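Local structure of concanavalin A-like lectin protein kinase family protein (Theobroma cacao, 6CTH) at residues V263-W268 against I284-F289. The protein is a plant protein kinase that probably transfers phosphate from ATP to target proteins. Residues are numbered along the deposited sequence; the frame is centred on the assembly and turned at random.
Sequences VMVGLW and IQVLNF
Val265 of helix 256-269 meets Val286 and Leu287 of helix 280-287, and the distances say which branch does the touching. Followed outward, Val265 starts with CB at the fringe of Leu287, its CD2 being 4.2 Å away. From there Val265 CG1, placed anti to the backbone N (chi1 161°), has Leu287 CD2 as its nearest partner across the contact, at 4.2 Å. The other branch, which lies beside the backbone N, carries the contact: Val265 CG2 comes 3.6 Å from Val286 CG1 and 3.9 Å from Leu287 CD2, and so lodges between two consecutive residues of the facing helix. The valine side chains run antiparallel past one another, and that of Leu287 lies roughly perpendicular to Val265.

Val286 divides its two methyls between two partners. While one meets Val265, Val286 CG2 lies 3.7 Å from Trp268 CZ3 and 4.1 Å from Trp268 CH2, approaching the six-membered ring obliquely. With its CG anti to the backbone N (chi1 -169°), the indole reaches across to the second helix; Pro278 and Pro294 also touch it. All these approaches are between carbon atoms. The nearest CA atoms, of Val265 and Val286, are 7.5 Å apart, so the helices approach closely at the two valines.

Just beyond, Phe289, with positive phi, is the C-prime residue of a Schellman motif that ends helix 280-287: Phe289 N bonds to Val286 O, and the next backbone N to Gln285 O. Leu287 O accepts a hydrogen bond from Tyr116 OH of helix 112-132. This is apolar helix-helix packing between the last two helices of the protein kinase fold, in its C-terminal lobe.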
loop_
_atom_site.group_PDB
_atom_site.type_symbol
_atom_site.label_atom_id
_atom_site.label_comp_id
_atom_site.label_asym_id
_atom_site.label_seq_id
_atom_site.Cartn_x
_atom_site.Cartn_y
_atom_site.Cartn_z
ATOM N N VAL A 263 -15.676 6.598 2.568
ATOM C CA VAL A 263 -16.110 5.534 3.460
ATOM C C VAL A 263 -16.940 4.496 2.742
ATOM O O VAL A 263 -16.725 3.319 2.932
ATOM C CB VAL A 263 -16.885 6.110 4.686
ATOM C CG1 VAL A 263 -17.585 5.018 5.467
ATOM C CG2 VAL A 263 -15.927 6.847 5.605
ATOM N N MET A 264 -17.916 4.917 1.936
ATOM C CA MET A 264 -18.754 3.941 1.262
ATOM C C MET A 264 -17.977 3.122 0.218
ATOM O O MET A 264 -18.207 1.921 0.068
ATOM C CB MET A 264 -20.053 4.582 0.690
ATOM C CG MET A 264 -21.110 4.910 1.782
ATOM S SD MET A 264 -22.319 5.945 0.944
ATOM C CE MET A 264 -23.377 4.640 0.323
ATOM N N VAL A 265 -17.060 3.760 -0.500
ATOM C CA VAL A 265 -16.147 3.047 -1.413
ATOM C C VAL A 265 -15.302 2.052 -0.617
ATOM O O VAL A 265 -15.164 0.911 -1.015
ATOM C CB VAL A 265 -15.262 4.055 -2.178
ATOM C CG1 VAL A 265 -14.015 3.410 -2.757
ATOM C CG2 VAL A 265 -16.105 4.762 -3.241
ATOM N N GLY A 266 -14.764 2.479 0.510
ATOM C CA GLY A 266 -13.976 1.564 1.332
ATOM C C GLY A 266 -14.718 0.307 1.759
ATOM O O GLY A 266 -14.203 -0.805 1.675
ATOM N N LEU A 267 -15.956 0.481 2.239
ATOM C CA LEU A 267 -16.752 -0.684 2.667
ATOM C C LEU A 267 -17.107 -1.593 1.499
ATOM O O LEU A 267 -17.094 -2.798 1.612
ATOM C CB LEU A 267 -18.023 -0.187 3.410
ATOM C CG LEU A 267 -17.793 0.617 4.694
ATOM C CD1 LEU A 267 -19.118 1.184 5.157
ATOM C CD2 LEU A 267 -17.147 -0.283 5.732
ATOM N N TRP A 268 -17.502 -1.004 0.379
ATOM C CA TRP A 268 -17.811 -1.747 -0.851
ATOM C C TRP A 268 -16.656 -2.634 -1.269
ATOM O O TRP A 268 -16.844 -3.794 -1.619
ATOM C CB TRP A 268 -18.134 -0.727 -1.927
ATOM C CG TRP A 268 -18.726 -1.150 -3.211
ATOM C CD1 TRP A 268 -19.504 -2.251 -3.461
ATOM C CD2 TRP A 268 -18.702 -0.392 -4.434
ATOM N NE1 TRP A 268 -19.928 -2.240 -4.788
ATOM C CE2 TRP A 268 -19.461 -1.107 -5.394
ATOM C CE3 TRP A 268 -18.104 0.816 -4.812
ATOM C CZ2 TRP A 268 -19.636 -0.660 -6.719
ATOM C CZ3 TRP A 268 -18.276 1.261 -6.153
ATOM C CH2 TRP A 268 -19.076 0.534 -7.058
ATOM N N ILE A 284 -12.926 4.219 -9.175
ATOM C CA ILE A 284 -12.441 5.524 -9.581
ATOM C C ILE A 284 -13.596 6.418 -10.059
ATOM O O ILE A 284 -13.615 7.613 -9.712
ATOM C CB ILE A 284 -11.344 5.428 -10.665
ATOM C CG1 ILE A 284 -10.089 4.787 -10.081
ATOM C CG2 ILE A 284 -11.006 6.794 -11.281
ATOM C CD1 ILE A 284 -9.124 4.222 -11.096
ATOM N N GLN A 285 -14.542 5.835 -10.793
ATOM C CA GLN A 285 -15.730 6.564 -11.261
ATOM C C GLN A 285 -16.512 7.132 -10.046
ATOM O O GLN A 285 -16.914 8.302 -10.048
ATOM C CB GLN A 285 -16.676 5.645 -12.084
ATOM C CG GLN A 285 -16.153 5.059 -13.389
ATOM C CD GLN A 285 -16.999 3.819 -13.880
ATOM O OE1 GLN A 285 -16.506 2.921 -14.584
ATOM N NE2 GLN A 285 -18.303 3.789 -13.496
ATOM N N VAL A 286 -16.698 6.316 -9.000
ATOM C CA VAL A 286 -17.441 6.744 -7.812
ATOM C C VAL A 286 -16.704 7.836 -7.032
ATOM O O VAL A 286 -17.329 8.818 -6.587
ATOM C CB VAL A 286 -17.810 5.556 -6.920
ATOM C CG1 VAL A 286 -18.454 6.011 -5.615
ATOM C CG2 VAL A 286 -18.737 4.620 -7.672
ATOM N N LEU A 287 -15.393 7.654 -6.819
ATOM C CA LEU A 287 -14.566 8.669 -6.173
ATOM C C LEU A 287 -14.590 10.033 -6.874
ATOM O O LEU A 287 -14.455 11.080 -6.192
ATOM C CB LEU A 287 -13.081 8.195 -6.057
ATOM C CG LEU A 287 -12.911 7.070 -5.028
ATOM C CD1 LEU A 287 -11.513 6.510 -5.133
ATOM C CD2 LEU A 287 -13.262 7.434 -3.573
ATOM N N ASN A 288 -14.741 10.020 -8.203
ATOM C CA ASN A 288 -14.836 11.252 -9.003
ATOM C C ASN A 288 -16.265 11.688 -9.256
ATOM O O ASN A 288 -16.497 12.563 -10.103
ATOM C CB ASN A 288 -14.093 11.076 -10.329
ATOM C CG ASN A 288 -12.609 10.955 -10.129
ATOM O OD1 ASN A 288 -12.056 9.854 -10.074
ATOM N ND2 ASN A 288 -11.961 12.079 -9.919
ATOM N N PHE A 289 -17.228 11.060 -8.588
ATOM C CA PHE A 289 -18.633 11.443 -8.662
ATOM C C PHE A 289 -19.154 11.392 -10.098
ATOM O O PHE A 289 -20.014 12.198 -10.480
ATOM C CB PHE A 289 -18.829 12.827 -8.038
ATOM C CG PHE A 289 -18.392 12.905 -6.603
ATOM C CD1 PHE A 289 -19.164 12.315 -5.603
ATOM C CD2 PHE A 289 -17.214 13.563 -6.254
ATOM C CE1 PHE A 289 -18.759 12.371 -4.268
ATOM C CE2 PHE A 289 -16.799 13.621 -4.936
ATOM C CZ PHE A 289 -17.568 13.022 -3.946
#